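Local coordinates for laminin subunit ALPHA-1 (Mus musculus, PDB 2JD4), which forms part of laminin-111, a basement membrane protein, and is likely to contribute to its attachment to cell surfaces through its LG4-5 domain pair, at residues S57-Y62 and Y71-L76; Q66-Y71 and R154-G159; F85-G90 and V129-K134. The protein carries 4 engineered substitutions. All blocks are in the same frame, centred on the assembly; numbering follows the deposited sequence.

Contact 1 (S57-Y62 and Y71-L76); sequences SGLIYY and YATLQL
Tyr71 opens the second strand with its CB 4.2 Å from Tyr62 CE1. Its ring turns off from strand 58-62, and its hydroxyl bonds to Arg91. Ala72 contributes its carbonyl, and Tyr62 CA makes a CA-H...O contact with Ala72 O at 3.5 Å. Thr73 and Tyr62 form an antiparallel non-hydrogen-bonded pair. Thr73 CB lies at the edge of the Tyr62 ring, near the ring plane. The Thr73 hydroxyl is turned anti to the backbone N (chi1 -178°). This lets Thr73 OG1 donate to Tyr61 O at 3.0 Å. The same carbonyl also accepts from Leu74 N, so two donors grip it.

Leu74 pairs with two residues of the other strand, Ile60 and Tyr61, in a classic beta bulge. Leu74 O accepts from Ile60 N at 2.9 Å and, weakly, from Tyr61 N at 3.4 Å. Tyr61 CG stands between its backbone N and carbonyl carbon (chi1 81°), and the ring comes to lie against Leu74. Leu74 CB is over one ring face, 3.9 Å from the centroid of the Tyr61 ring, in a CH-pi contact. Tyr61 OH is hydrogen-bonded to Thr110 OG1. With an alanine here in place of Tyr61, Leu74 CB would probably lose this aromatic cover and Thr110 its hydroxyl partner. The CD2 branch of Leu74 packs on Ile60 CD1.

Gln75 lays its CG against Leu59, while its NE2 bonds to Ile158 O and Ile161 O. Leu76 N donates almost straight (172°) to Gly58 O at 2.8 Å, and Leu76 O accepts from Gly58 N in return. This is a bulged antiparallel beta hairpin, strands 58-64 and 71-77. It lies in the middle of one sheet of the laminin G beta sandwich.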
ATOM      1  N   SER A  57       5.045   6.411  -4.150  1.00 17.63           N
ATOM      2  CA  SER A  57       6.331   5.867  -4.586  1.00 17.09           C
ATOM      3  C   SER A  57       6.313   4.392  -4.967  1.00 17.16           C
ATOM      4  O   SER A  57       5.463   3.623  -4.496  1.00 15.82           O
ATOM      5  CB  SER A  57       7.374   6.060  -3.484  1.00 18.53           C
ATOM      6  OG  SER A  57       7.085   5.218  -2.377  1.00 20.61           O
ATOM      7  N   GLY A  58       7.280   4.000  -5.800  1.00 15.33           N
ATOM      8  CA  GLY A  58       7.391   2.615  -6.229  1.00 15.21           C
ATOM      9  C   GLY A  58       8.151   2.408  -7.532  1.00 16.37           C
ATOM     10  O   GLY A  58       8.256   3.325  -8.355  1.00 14.75           O
ATOM     11  N   LEU A  59       8.685   1.201  -7.720  1.00 14.13           N
ATOM     12  CA  LEU A  59       9.425   0.860  -8.937  1.00 15.81           C
ATOM     13  C   LEU A  59       8.440   0.330  -9.984  1.00 17.19           C
ATOM     14  O   LEU A  59       7.661  -0.573  -9.699  1.00 14.22           O
ATOM     15  CB  LEU A  59      10.502  -0.194  -8.623  1.00 14.49           C
ATOM     16  CG  LEU A  59      11.420  -0.632  -9.775  1.00 24.12           C
ATOM     17  CD1 LEU A  59      12.769  -1.094  -9.233  1.00 19.10           C
ATOM     18  CD2 LEU A  59      10.750  -1.746 -10.574  1.00 20.25           C
ATOM     19  N   ILE A  60       8.478   0.897 -11.190  1.00 15.46           N
ATOM     20  CA  ILE A  60       7.564   0.492 -12.258  1.00 15.42           C
ATOM     21  C   ILE A  60       8.188  -0.551 -13.197  1.00 19.52           C
ATOM     22  O   ILE A  60       7.532  -1.539 -13.546  1.00 17.49           O
ATOM     23  CB  ILE A  60       7.074   1.727 -13.033  1.00 16.78           C
ATOM     24  CG1 ILE A  60       6.378   2.690 -12.057  1.00 19.41           C
ATOM     25  CG2 ILE A  60       6.132   1.296 -14.157  1.00 16.43           C
ATOM     26  CD1 ILE A  60       6.076   4.088 -12.617  1.00 14.04           C
ATOM     27  N   TYR A  61       9.438  -0.336 -13.622  1.00 17.44           N
ATOM     28  CA  TYR A  61      10.144  -1.336 -14.434  1.00 16.63           C
ATOM     29  C   TYR A  61      11.652  -1.221 -14.257  1.00 19.64           C
ATOM     30  O   TYR A  61      12.171  -0.149 -13.919  1.00 16.61           O
ATOM     31  CB  TYR A  61       9.762  -1.267 -15.928  1.00 16.07           C
ATOM     32  CG  TYR A  61      10.429  -0.204 -16.778  1.00 19.07           C
ATOM     33  CD1 TYR A  61      11.792  -0.261 -17.074  1.00 22.19           C
ATOM     34  CD2 TYR A  61       9.680   0.828 -17.338  1.00 18.82           C
ATOM     35  CE1 TYR A  61      12.385   0.682 -17.910  1.00 20.39           C
ATOM     36  CE2 TYR A  61      10.266   1.777 -18.173  1.00 22.12           C
ATOM     37  CZ  TYR A  61      11.620   1.694 -18.454  1.00 19.43           C
ATOM     38  OH  TYR A  61      12.201   2.626 -19.285  1.00 21.61           O
ATOM     39  N   TYR A  62      12.345  -2.333 -14.487  1.00 16.15           N
ATOM     40  CA  TYR A  62      13.792  -2.398 -14.340  1.00 20.32           C
ATOM     41  C   TYR A  62      14.417  -3.443 -15.270  1.00 22.07           C
ATOM     42  O   TYR A  62      13.863  -4.528 -15.464  1.00 21.87           O
ATOM     43  CB  TYR A  62      14.114  -2.741 -12.882  1.00 17.30           C
ATOM     44  CG  TYR A  62      15.564  -3.020 -12.558  1.00 23.63           C
ATOM     45  CD1 TYR A  62      16.473  -1.978 -12.353  1.00 21.68           C
ATOM     46  CD2 TYR A  62      16.019  -4.328 -12.413  1.00 24.45           C
ATOM     47  CE1 TYR A  62      17.793  -2.240 -12.008  1.00 20.43           C
ATOM     48  CE2 TYR A  62      17.340  -4.601 -12.071  1.00 23.79           C
ATOM     49  CZ  TYR A  62      18.220  -3.555 -11.869  1.00 21.36           C
ATOM     50  OH  TYR A  62      19.522  -3.826 -11.524  1.00 25.63           O
ATOM     51  N   TYR A  71      22.103  -0.462 -16.676  1.00 23.98           N
ATOM     52  CA  TYR A  71      20.720  -0.590 -16.210  1.00 23.86           C
ATOM     53  C   TYR A  71      19.827   0.520 -16.728  1.00 22.57           C
ATOM     54  O   TYR A  71      20.300   1.508 -17.279  1.00 23.68           O
ATOM     55  CB  TYR A  71      20.666  -0.611 -14.673  1.00 24.36           C
ATOM     56  CG  TYR A  71      21.093   0.687 -14.017  1.00 26.26           C
ATOM     57  CD1 TYR A  71      20.276   1.816 -14.063  1.00 23.70           C
ATOM     58  CD2 TYR A  71      22.334   0.797 -13.386  1.00 26.15           C
ATOM     59  CE1 TYR A  71      20.685   3.029 -13.502  1.00 24.25           C
ATOM     60  CE2 TYR A  71      22.754   2.009 -12.825  1.00 24.75           C
ATOM     61  CZ  TYR A  71      21.925   3.117 -12.889  1.00 23.64           C
ATOM     62  OH  TYR A  71      22.339   4.317 -12.365  1.00 21.08           O
ATOM     63  N   ALA A  72      18.521   0.328 -16.560  1.00 20.92           N
ATOM     64  CA  ALA A  72      17.518   1.310 -16.957  1.00 20.44           C
ATOM     65  C   ALA A  72      16.319   1.065 -16.045  1.00 20.49           C
ATOM     66  O   ALA A  72      15.930  -0.084 -15.832  1.00 20.66           O
ATOM     67  CB  ALA A  72      17.121   1.123 -18.413  1.00 21.87           C
ATOM     68  N   THR A  73      15.740   2.135 -15.508  1.00 19.27           N
ATOM     69  CA  THR A  73      14.600   1.995 -14.609  1.00 17.61           C
ATOM     70  C   THR A  73      13.660   3.200 -14.636  1.00 18.28           C
ATOM     71  O   THR A  73      14.051   4.310 -15.018  1.00 17.01           O
ATOM     72  CB  THR A  73      15.086   1.766 -13.151  1.00 20.32           C
ATOM     73  OG1 THR A  73      13.963   1.590 -12.281  1.00 18.92           O
ATOM     74  CG2 THR A  73      15.910   2.955 -12.668  1.00 19.38           C
ATOM     75  N   LEU A  74      12.405   2.954 -14.265  1.00 15.67           N
ATOM     76  CA  LEU A  74      11.377   3.986 -14.180  1.00 16.31           C
ATOM     77  C   LEU A  74      10.788   3.819 -12.784  1.00 19.31           C
ATOM     78  O   LEU A  74      10.266   2.750 -12.442  1.00 18.68           O
ATOM     79  CB  LEU A  74      10.282   3.781 -15.235  1.00 16.44           C
ATOM     80  CG  LEU A  74       9.083   4.741 -15.127  1.00 15.07           C
ATOM     81  CD1 LEU A  74       9.529   6.160 -15.460  1.00 19.89           C
ATOM     82  CD2 LEU A  74       7.963   4.316 -16.065  1.00 13.48           C
ATOM     83  N   GLN A  75      10.889   4.869 -11.974  1.00 19.91           N
ATOM     84  CA  GLN A  75      10.392   4.842 -10.599  1.00 17.08           C
ATOM     85  C   GLN A  75       9.506   6.042 -10.307  1.00 18.70           C
ATOM     86  O   GLN A  75       9.644   7.096 -10.930  1.00 20.36           O
ATOM     87  CB  GLN A  75      11.572   4.850  -9.617  1.00 18.49           C
ATOM     88  CG  GLN A  75      12.506   3.660  -9.732  1.00 16.59           C
ATOM     89  CD  GLN A  75      13.890   3.944  -9.153  1.00 22.77           C
ATOM     90  OE1 GLN A  75      14.572   4.865  -9.591  1.00 22.23           O
ATOM     91  NE2 GLN A  75      14.305   3.149  -8.170  1.00 20.43           N
ATOM     92  N   LEU A  76       8.584   5.873  -9.364  1.00 21.14           N
ATOM     93  CA  LEU A  76       7.701   6.955  -8.960  1.00 18.48           C
ATOM     94  C   LEU A  76       8.219   7.420  -7.604  1.00 20.26           C
ATOM     95  O   LEU A  76       8.584   6.598  -6.766  1.00 19.81           O
ATOM     96  CB  LEU A  76       6.265   6.464  -8.801  1.00 18.43           C
ATOM     97  CG  LEU A  76       5.243   7.570  -8.514  1.00 19.63           C
ATOM     98  CD1 LEU A  76       5.004   8.379  -9.796  1.00 17.40           C
ATOM     99  CD2 LEU A  76       3.932   6.954  -8.023  1.00 23.07           C
TER

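Contact 2 (Q66-Y71 and R154-G159); sequences QNQMDY and RARNIG. With MG (magnesium ion), chain C.
Gln68 and Arg156 bring two irregular loops together, with their CA atoms 7.0 Å apart. Both loops belong to the rim of the laminin G beta sandwich. Segment 66-71 is the turn of the hairpin of strands 58-64 and 71-77. The other loop, 154-159, comes after strand 143-146. The Gln68 side chain reaches across and uses both ends of its amide. Its OE1 accepts from Arg156 N at 2.6 Å, on a lone pair in the carbonyl plane. Its NE2 donates nearly straight (175°) to Arg154 O at 2.9 Å, and that oxygen lies in the amide plane. These two bonds fix the rotation of the amide. A water also donates to Gln68 OE1 and to Arg156 O.

Arg156 bends at chi3 (-62°), which folds its guanidinium back over Gln68. One guanidinium face meets Gln68 CB, and the group is turned 33° from the Gln68 amide plane. Further along the loop, Tyr71 packs on Ile158. Ile158 CG2 lies over one face of the Tyr71 ring, 4.3 Å from the ring centroid, while Gln68 O lies at the ring edge, in plane. Asp70 belongs to the metal site: its OD2 binds the magnesium ion at 2.3 Å. Between the loops, a second water donates to Gln68 O at 2.7 Å and accepts from Asn157 ND2 at 2.7 Å.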
ATOM      1  N   GLN A  66      23.883  -8.473 -15.956  1.00 27.06           N
ATOM      2  CA  GLN A  66      24.058  -9.447 -14.890  1.00 30.53           C
ATOM      3  C   GLN A  66      24.917  -8.863 -13.764  1.00 29.53           C
ATOM      4  O   GLN A  66      24.667  -9.131 -12.592  1.00 29.54           O
ATOM      5  CB  GLN A  66      24.722 -10.715 -15.437  1.00 36.96           C
ATOM      6  CG  GLN A  66      24.959 -11.803 -14.396  1.00 43.08           C
ATOM      7  CD  GLN A  66      23.676 -12.439 -13.891  1.00 51.05           C
ATOM      8  OE1 GLN A  66      23.710 -13.358 -13.071  1.00 54.31           O
ATOM      9  NE2 GLN A  66      22.535 -11.954 -14.379  1.00 51.99           N
ATOM     10  N   ASN A  67      25.928  -8.070 -14.117  1.00 30.59           N
ATOM     11  CA  ASN A  67      26.799  -7.472 -13.104  1.00 32.25           C
ATOM     12  C   ASN A  67      26.273  -6.125 -12.633  1.00 34.24           C
ATOM     13  O   ASN A  67      26.881  -5.476 -11.779  1.00 33.04           O
ATOM     14  CB  ASN A  67      28.242  -7.314 -13.617  1.00 36.08           C
ATOM     15  CG  ASN A  67      28.356  -6.381 -14.815  1.00 40.72           C
ATOM     16  OD1 ASN A  67      27.744  -5.315 -14.854  1.00 40.79           O
ATOM     17  ND2 ASN A  67      29.167  -6.775 -15.790  1.00 41.89           N
ATOM     18  N   GLN A  68      25.138  -5.718 -13.200  1.00 32.53           N
ATOM     19  CA  GLN A  68      24.477  -4.464 -12.850  1.00 31.88           C
ATOM     20  C   GLN A  68      25.231  -3.183 -13.191  1.00 33.19           C
ATOM     21  O   GLN A  68      24.887  -2.115 -12.689  1.00 33.59           O
ATOM     22  CB  GLN A  68      24.114  -4.462 -11.361  1.00 28.43           C
ATOM     23  CG  GLN A  68      23.026  -5.467 -10.999  1.00 26.84           C
ATOM     24  CD  GLN A  68      22.410  -5.195  -9.642  1.00 21.14           C
ATOM     25  OE1 GLN A  68      22.008  -4.074  -9.355  1.00 30.11           O
ATOM     26  NE2 GLN A  68      22.324  -6.221  -8.804  1.00 23.33           N
ATOM     27  N   MET A  69      26.242  -3.282 -14.051  1.00 32.93           N
ATOM     28  CA  MET A  69      27.017  -2.113 -14.454  1.00 32.47           C
ATOM     29  C   MET A  69      26.234  -1.287 -15.469  1.00 29.84           C
ATOM     30  O   MET A  69      26.516  -0.108 -15.675  1.00 26.71           O
ATOM     31  CB  MET A  69      28.363  -2.550 -15.041  1.00 39.35           C
ATOM     32  CG  MET A  69      29.569  -2.051 -14.258  1.00 49.46           C
ATOM     33  SD  MET A  69      29.413  -2.273 -12.469  1.00 59.91           S
ATOM     34  CE  MET A  69      29.879  -4.012 -12.285  1.00 57.33           C
ATOM     35  N   ASP A  70      25.255  -1.927 -16.108  1.00 25.45           N
ATOM     36  CA  ASP A  70      24.376  -1.279 -17.078  1.00 24.76           C
ATOM     37  C   ASP A  70      22.958  -1.473 -16.543  1.00 22.50           C
ATOM     38  O   ASP A  70      22.647  -2.537 -16.011  1.00 22.82           O
ATOM     39  CB  ASP A  70      24.469  -1.955 -18.453  1.00 26.87           C
ATOM     40  CG  ASP A  70      25.738  -1.601 -19.206  1.00 30.62           C
ATOM     41  OD1 ASP A  70      26.833  -1.769 -18.632  1.00 27.73           O
ATOM     42  OD2 ASP A  70      25.628  -1.164 -20.377  1.00 24.35           O
ATOM     43  N   TYR A  71      22.103  -0.462 -16.676  1.00 23.98           N
ATOM     44  CA  TYR A  71      20.720  -0.590 -16.210  1.00 23.86           C
ATOM     45  C   TYR A  71      19.827   0.520 -16.728  1.00 22.57           C
ATOM     46  O   TYR A  71      20.300   1.508 -17.279  1.00 23.68           O
ATOM     47  CB  TYR A  71      20.666  -0.611 -14.673  1.00 24.36           C
ATOM     48  CG  TYR A  71      21.093   0.687 -14.017  1.00 26.26           C
ATOM     49  CD1 TYR A  71      20.276   1.816 -14.063  1.00 23.70           C
ATOM     50  CD2 TYR A  71      22.334   0.797 -13.386  1.00 26.15           C
ATOM     51  CE1 TYR A  71      20.685   3.029 -13.502  1.00 24.25           C
ATOM     52  CE2 TYR A  71      22.754   2.009 -12.825  1.00 24.75           C
ATOM     53  CZ  TYR A  71      21.925   3.117 -12.889  1.00 23.64           C
ATOM     54  OH  TYR A  71      22.339   4.317 -12.365  1.00 21.08           O
ATOM     55  N   ARG A 154      18.926  -8.031  -5.306  1.00 24.62           N
ATOM     56  CA  ARG A 154      19.492  -6.863  -4.621  1.00 25.70           C
ATOM     57  C   ARG A 154      19.890  -5.852  -5.688  1.00 24.08           C
ATOM     58  O   ARG A 154      21.000  -5.915  -6.200  1.00 28.65           O
ATOM     59  CB  ARG A 154      20.753  -7.247  -3.832  1.00 32.16           C
ATOM     60  CG  ARG A 154      20.544  -8.110  -2.593  1.00 36.23           C
ATOM     61  CD  ARG A 154      19.789  -7.360  -1.512  1.00 43.27           C
ATOM     62  NE  ARG A 154      18.392  -7.775  -1.444  1.00 51.04           N
ATOM     63  CZ  ARG A 154      18.000  -8.978  -1.041  1.00 53.20           C
ATOM     64  NH1 ARG A 154      18.902  -9.878  -0.669  1.00 55.20           N
ATOM     65  NH2 ARG A 154      16.711  -9.285  -1.012  1.00 54.15           N
ATOM     66  N   ALA A 155      18.999  -4.927  -6.036  1.00 23.83           N
ATOM     67  CA  ALA A 155      19.311  -3.944  -7.069  1.00 23.71           C
ATOM     68  C   ALA A 155      20.245  -2.857  -6.540  1.00 25.44           C
ATOM     69  O   ALA A 155      19.975  -2.248  -5.508  1.00 24.15           O
ATOM     70  CB  ALA A 155      18.024  -3.312  -7.607  1.00 23.97           C
ATOM     71  N   ARG A 156      21.335  -2.610  -7.263  1.00 26.01           N
ATOM     72  CA  ARG A 156      22.311  -1.605  -6.854  1.00 25.68           C
ATOM     73  C   ARG A 156      22.255  -0.327  -7.693  1.00 25.19           C
ATOM     74  O   ARG A 156      21.923  -0.347  -8.879  1.00 20.37           O
ATOM     75  CB  ARG A 156      23.733  -2.195  -6.917  1.00 27.93           C
ATOM     76  CG  ARG A 156      23.926  -3.471  -6.098  1.00 28.02           C
ATOM     77  CD  ARG A 156      25.402  -3.813  -5.899  1.00 30.70           C
ATOM     78  NE  ARG A 156      26.103  -4.067  -7.156  1.00 31.37           N
ATOM     79  CZ  ARG A 156      26.074  -5.217  -7.826  1.00 30.41           C
ATOM     80  NH1 ARG A 156      25.380  -6.249  -7.367  1.00 29.57           N
ATOM     81  NH2 ARG A 156      26.743  -5.332  -8.967  1.00 35.16           N
ATOM     82  N   ASN A 157      22.580   0.789  -7.048  1.00 24.14           N
ATOM     83  CA  ASN A 157      22.622   2.101  -7.682  1.00 21.41           C
ATOM     84  C   ASN A 157      21.360   2.671  -8.338  1.00 22.65           C
ATOM     85  O   ASN A 157      21.445   3.349  -9.363  1.00 23.82           O
ATOM     86  CB  ASN A 157      23.791   2.155  -8.673  1.00 23.15           C
ATOM     87  CG  ASN A 157      25.140   1.935  -7.988  1.00 25.54           C
ATOM     88  OD1 ASN A 157      25.440   2.549  -6.962  1.00 24.36           O
ATOM     89  ND2 ASN A 157      25.955   1.058  -8.555  1.00 20.55           N
ATOM     90  N   ILE A 158      20.192   2.398  -7.760  1.00 22.11           N
ATOM     91  CA  ILE A 158      18.957   2.976  -8.275  1.00 20.60           C
ATOM     92  C   ILE A 158      18.185   3.578  -7.097  1.00 20.77           C
ATOM     93  O   ILE A 158      16.984   3.840  -7.183  1.00 19.82           O
ATOM     94  CB  ILE A 158      18.067   1.945  -9.049  1.00 21.34           C
ATOM     95  CG1 ILE A 158      17.464   0.907  -8.101  1.00 19.66           C
ATOM     96  CG2 ILE A 158      18.897   1.263 -10.132  1.00 19.85           C
ATOM     97  CD1 ILE A 158      16.543  -0.081  -8.814  1.00 22.94           C
ATOM     98  N   GLY A 159      18.905   3.801  -5.996  1.00 23.15           N
ATOM     99  CA  GLY A 159      18.304   4.393  -4.812  1.00 19.37           C
ATOM    100  C   GLY A 159      17.546   3.452  -3.898  1.00 21.13           C
ATOM    101  O   GLY A 159      17.706   2.230  -3.964  1.00 20.87           O
TER
HETATM  102 MG    MG C4061      27.138  -0.563 -21.952  1.00 30.82          MG
HETATM  103  O   HOH W   1      21.248  -1.818 -11.249  1.00 32.09           O
HETATM  104  O   HOH W   2      25.506  -0.214 -10.853  1.00 34.56           O
HETATM  105  O   HOH W   3      28.694  -1.493 -20.471  1.00 31.57           O
HETATM  106  O   HOH W   4      28.692   0.248 -23.352  1.00 27.12           O

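Contact 3 (F85-G90 and V129-K134); sequences FDLGKG and VTVVGK. Engineered in segment 129-134: Lys134 (natural residue Asn). With MG (magnesium ion), chain C.
Phe85 meets Val131 with its ring edge: Phe85 CZ is 4.2 Å from Val131 CG2, which lies near the ring plane. The Phe85 ring also touches the rings of Phe83 and Tyr112.

Asp86 shapes the loop that follows. Its OD1 accepts from Gly88 N at 2.8 Å, closing an Asx turn, and from Gly90 N at 3.0 Å. The two donors approach from opposite faces of the carboxylate plane, Gly88 N on the anti side and Gly90 N on the syn side.

Leu87 has two roles. Its side chain crosses that of Val131 at about a right angle, with Leu87 CD1 3.6 Å from Val131 CG1. Its carbonyl faces the metal, and Leu87 O binds the magnesium ion at 2.3 Å. Asp70, Thr137, Asp139 and two waters complete the site.

Lys89 lies against Lys134, an engineered residue. Bends at chi2 (58°) and chi3 (59°) turn the Lys134 amino end back toward the loop. The result is a weak hydrogen bond from Lys134 NZ to Lys89 O at 3.3 Å.

Gly90 passes close to Val132 and Gly133, and a CB here would press on Val132 CG1. A water lies between two carbonyl oxygens, 2.9 Å from Gly90 O and 2.7 Å from Val132 O.

Across the contact, two apolar touches on Val131 are joined by lysine packing, close glycine backbone and one weak bond. The polar order lies within 85-90 itself: Asp86 gathers the backbone N-H groups of the turn, an arrangement consistent with holding Leu87 O toward the magnesium ion.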
ATOM      1  N   PHE A  85      19.104   5.714 -16.528  1.00 20.69           N
ATOM      2  CA  PHE A  85      19.848   4.563 -17.030  1.00 22.54           C
ATOM      3  C   PHE A  85      21.341   4.873 -17.022  1.00 24.43           C
ATOM      4  O   PHE A  85      21.738   6.034 -16.950  1.00 23.03           O
ATOM      5  CB  PHE A  85      19.392   4.221 -18.457  1.00 21.70           C
ATOM      6  CG  PHE A  85      19.524   5.364 -19.430  1.00 21.22           C
ATOM      7  CD1 PHE A  85      20.729   5.610 -20.083  1.00 22.50           C
ATOM      8  CD2 PHE A  85      18.449   6.210 -19.674  1.00 22.09           C
ATOM      9  CE1 PHE A  85      20.859   6.690 -20.971  1.00 20.19           C
ATOM     10  CE2 PHE A  85      18.568   7.289 -20.556  1.00 20.34           C
ATOM     11  CZ  PHE A  85      19.777   7.528 -21.203  1.00 21.93           C
ATOM     12  N   ASP A  86      22.155   3.826 -17.086  1.00 24.72           N
ATOM     13  CA  ASP A  86      23.612   3.967 -17.106  1.00 25.51           C
ATOM     14  C   ASP A  86      24.110   2.997 -18.170  1.00 25.17           C
ATOM     15  O   ASP A  86      23.851   1.795 -18.085  1.00 27.03           O
ATOM     16  CB  ASP A  86      24.210   3.578 -15.749  1.00 26.39           C
ATOM     17  CG  ASP A  86      25.657   4.039 -15.582  1.00 29.04           C
ATOM     18  OD1 ASP A  86      26.424   4.001 -16.568  1.00 24.96           O
ATOM     19  OD2 ASP A  86      26.030   4.422 -14.452  1.00 25.57           O
ATOM     20  N   LEU A  87      24.820   3.516 -19.165  1.00 24.26           N
ATOM     21  CA  LEU A  87      25.340   2.689 -20.246  1.00 26.76           C
ATOM     22  C   LEU A  87      26.683   2.040 -19.907  1.00 29.84           C
ATOM     23  O   LEU A  87      27.284   1.370 -20.749  1.00 30.68           O
ATOM     24  CB  LEU A  87      25.485   3.526 -21.520  1.00 26.65           C
ATOM     25  CG  LEU A  87      24.266   4.353 -21.942  1.00 23.43           C
ATOM     26  CD1 LEU A  87      24.576   5.077 -23.244  1.00 26.47           C
ATOM     27  CD2 LEU A  87      23.044   3.449 -22.126  1.00 25.88           C
ATOM     28  N   GLY A  88      27.154   2.239 -18.681  1.00 31.15           N
ATOM     29  CA  GLY A  88      28.420   1.640 -18.284  1.00 29.21           C
ATOM     30  C   GLY A  88      29.490   2.609 -17.808  1.00 29.01           C
ATOM     31  O   GLY A  88      30.475   2.193 -17.192  1.00 27.33           O
ATOM     32  N   LYS A  89      29.308   3.897 -18.083  1.00 28.17           N
ATOM     33  CA  LYS A  89      30.291   4.898 -17.670  1.00 32.55           C
ATOM     34  C   LYS A  89      29.674   6.216 -17.206  1.00 31.82           C
ATOM     35  O   LYS A  89      30.303   7.271 -17.295  1.00 31.15           O
ATOM     36  CB  LYS A  89      31.276   5.160 -18.813  1.00 32.97           C
ATOM     37  CG  LYS A  89      32.093   3.935 -19.187  1.00 40.47           C
ATOM     38  CD  LYS A  89      32.992   4.196 -20.378  1.00 46.67           C
ATOM     39  CE  LYS A  89      33.796   2.955 -20.727  1.00 49.79           C
ATOM     40  NZ  LYS A  89      34.711   3.196 -21.876  1.00 53.53           N
ATOM     41  N   GLY A  90      28.445   6.152 -16.704  1.00 31.94           N
ATOM     42  CA  GLY A  90      27.789   7.359 -16.234  1.00 29.61           C
ATOM     43  C   GLY A  90      26.282   7.243 -16.296  1.00 32.59           C
ATOM     44  O   GLY A  90      25.743   6.535 -17.149  1.00 35.62           O
ATOM     45  N   VAL A 129      17.377  15.307 -22.727  1.00 35.41           N
ATOM     46  CA  VAL A 129      18.591  15.383 -21.934  1.00 36.42           C
ATOM     47  C   VAL A 129      19.672  14.661 -22.728  1.00 36.39           C
ATOM     48  O   VAL A 129      19.385  13.695 -23.443  1.00 34.82           O
ATOM     49  CB  VAL A 129      18.415  14.700 -20.563  1.00 34.63           C
ATOM     50  CG1 VAL A 129      19.737  14.674 -19.823  1.00 39.00           C
ATOM     51  CG2 VAL A 129      17.377  15.444 -19.743  1.00 35.27           C
ATOM     52  N   THR A 130      20.909  15.133 -22.613  1.00 32.98           N
ATOM     53  CA  THR A 130      22.022  14.528 -23.333  1.00 33.15           C
ATOM     54  C   THR A 130      22.595  13.332 -22.589  1.00 33.45           C
ATOM     55  O   THR A 130      22.892  13.413 -21.399  1.00 36.47           O
ATOM     56  CB  THR A 130      23.148  15.564 -23.578  1.00 34.74           C
ATOM     57  OG1 THR A 130      22.681  16.557 -24.497  1.00 34.28           O
ATOM     58  CG2 THR A 130      24.394  14.894 -24.152  1.00 35.05           C
ATOM     59  N   VAL A 131      22.748  12.220 -23.298  1.00 31.32           N
ATOM     60  CA  VAL A 131      23.291  11.012 -22.701  1.00 33.03           C
ATOM     61  C   VAL A 131      24.662  11.307 -22.101  1.00 35.03           C
ATOM     62  O   VAL A 131      25.525  11.905 -22.751  1.00 33.76           O
ATOM     63  CB  VAL A 131      23.398   9.877 -23.744  1.00 31.55           C
ATOM     64  CG1 VAL A 131      24.152   8.690 -23.166  1.00 29.30           C
ATOM     65  CG2 VAL A 131      21.997   9.445 -24.163  1.00 30.93           C
ATOM     66  N   VAL A 132      24.841  10.882 -20.853  1.00 31.57           N
ATOM     67  CA  VAL A 132      26.076  11.096 -20.110  1.00 33.32           C
ATOM     68  C   VAL A 132      27.040   9.922 -20.239  1.00 34.93           C
ATOM     69  O   VAL A 132      26.625   8.763 -20.266  1.00 34.30           O
ATOM     70  CB  VAL A 132      25.771  11.318 -18.607  1.00 34.87           C
ATOM     71  CG1 VAL A 132      27.060  11.392 -17.811  1.00 33.58           C
ATOM     72  CG2 VAL A 132      24.954  12.593 -18.426  1.00 32.77           C
ATOM     73  N   GLY A 133      28.332  10.228 -20.317  1.00 32.48           N
ATOM     74  CA  GLY A 133      29.314   9.169 -20.423  1.00 33.84           C
ATOM     75  C   GLY A 133      29.790   8.892 -21.833  1.00 36.01           C
ATOM     76  O   GLY A 133      29.199   9.348 -22.812  1.00 33.99           O
ATOM     77  N   LYS A 134      30.866   8.120 -21.919  1.00 39.89           N
ATOM     78  CA  LYS A 134      31.480   7.758 -23.188  1.00 41.60           C
ATOM     79  C   LYS A 134      30.874   6.482 -23.761  1.00 42.72           C
ATOM     80  O   LYS A 134      30.808   6.321 -24.981  1.00 44.60           O
ATOM     81  CB  LYS A 134      32.988   7.566 -22.994  1.00 41.70           C
ATOM     82  CG  LYS A 134      33.742   8.816 -22.545  1.00 43.53           C
ATOM     83  CD  LYS A 134      33.207   9.390 -21.236  1.00 42.01           C
ATOM     84  CE  LYS A 134      33.279   8.383 -20.097  1.00 40.03           C
ATOM     85  NZ  LYS A 134      32.665   8.920 -18.850  1.00 40.89           N
TER
HETATM   86 MG    MG C4061      27.138  -0.563 -21.952  1.00 30.82          MG
HETATM   87  O   HOH W   5      24.407   7.389 -19.535  1.00 26.61           O
HETATM   88  O   HOH W   3      28.694  -1.493 -20.471  1.00 31.57           O
HETATM   89  O   HOH W   4      28.692   0.248 -23.352  1.00 27.12           O

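Overall arrangement
The three contacts run from the middle of a sheet in the first laminin G domain of the fragment toward its magnesium ion. Contacts 1 and 2 have centres about 12 Å apart and share Tyr71, whose side chain is about 10 Å from the metal. Packing of Leu59 CD1 on Ile158 CD1, 3.9 Å, also joins them. The centres of contacts 1 and 3 are about 17 Å apart. Their strands 71-77 and 80-86 are sheet neighbours, linked by Tyr71 O and Asp86 N at 3.0 Å. Contacts 2 and 3, about 14 Å apart between centres, converge on the metal: Asp70 comes from one and Leu87 from the other, and both include the same two metal-bound waters.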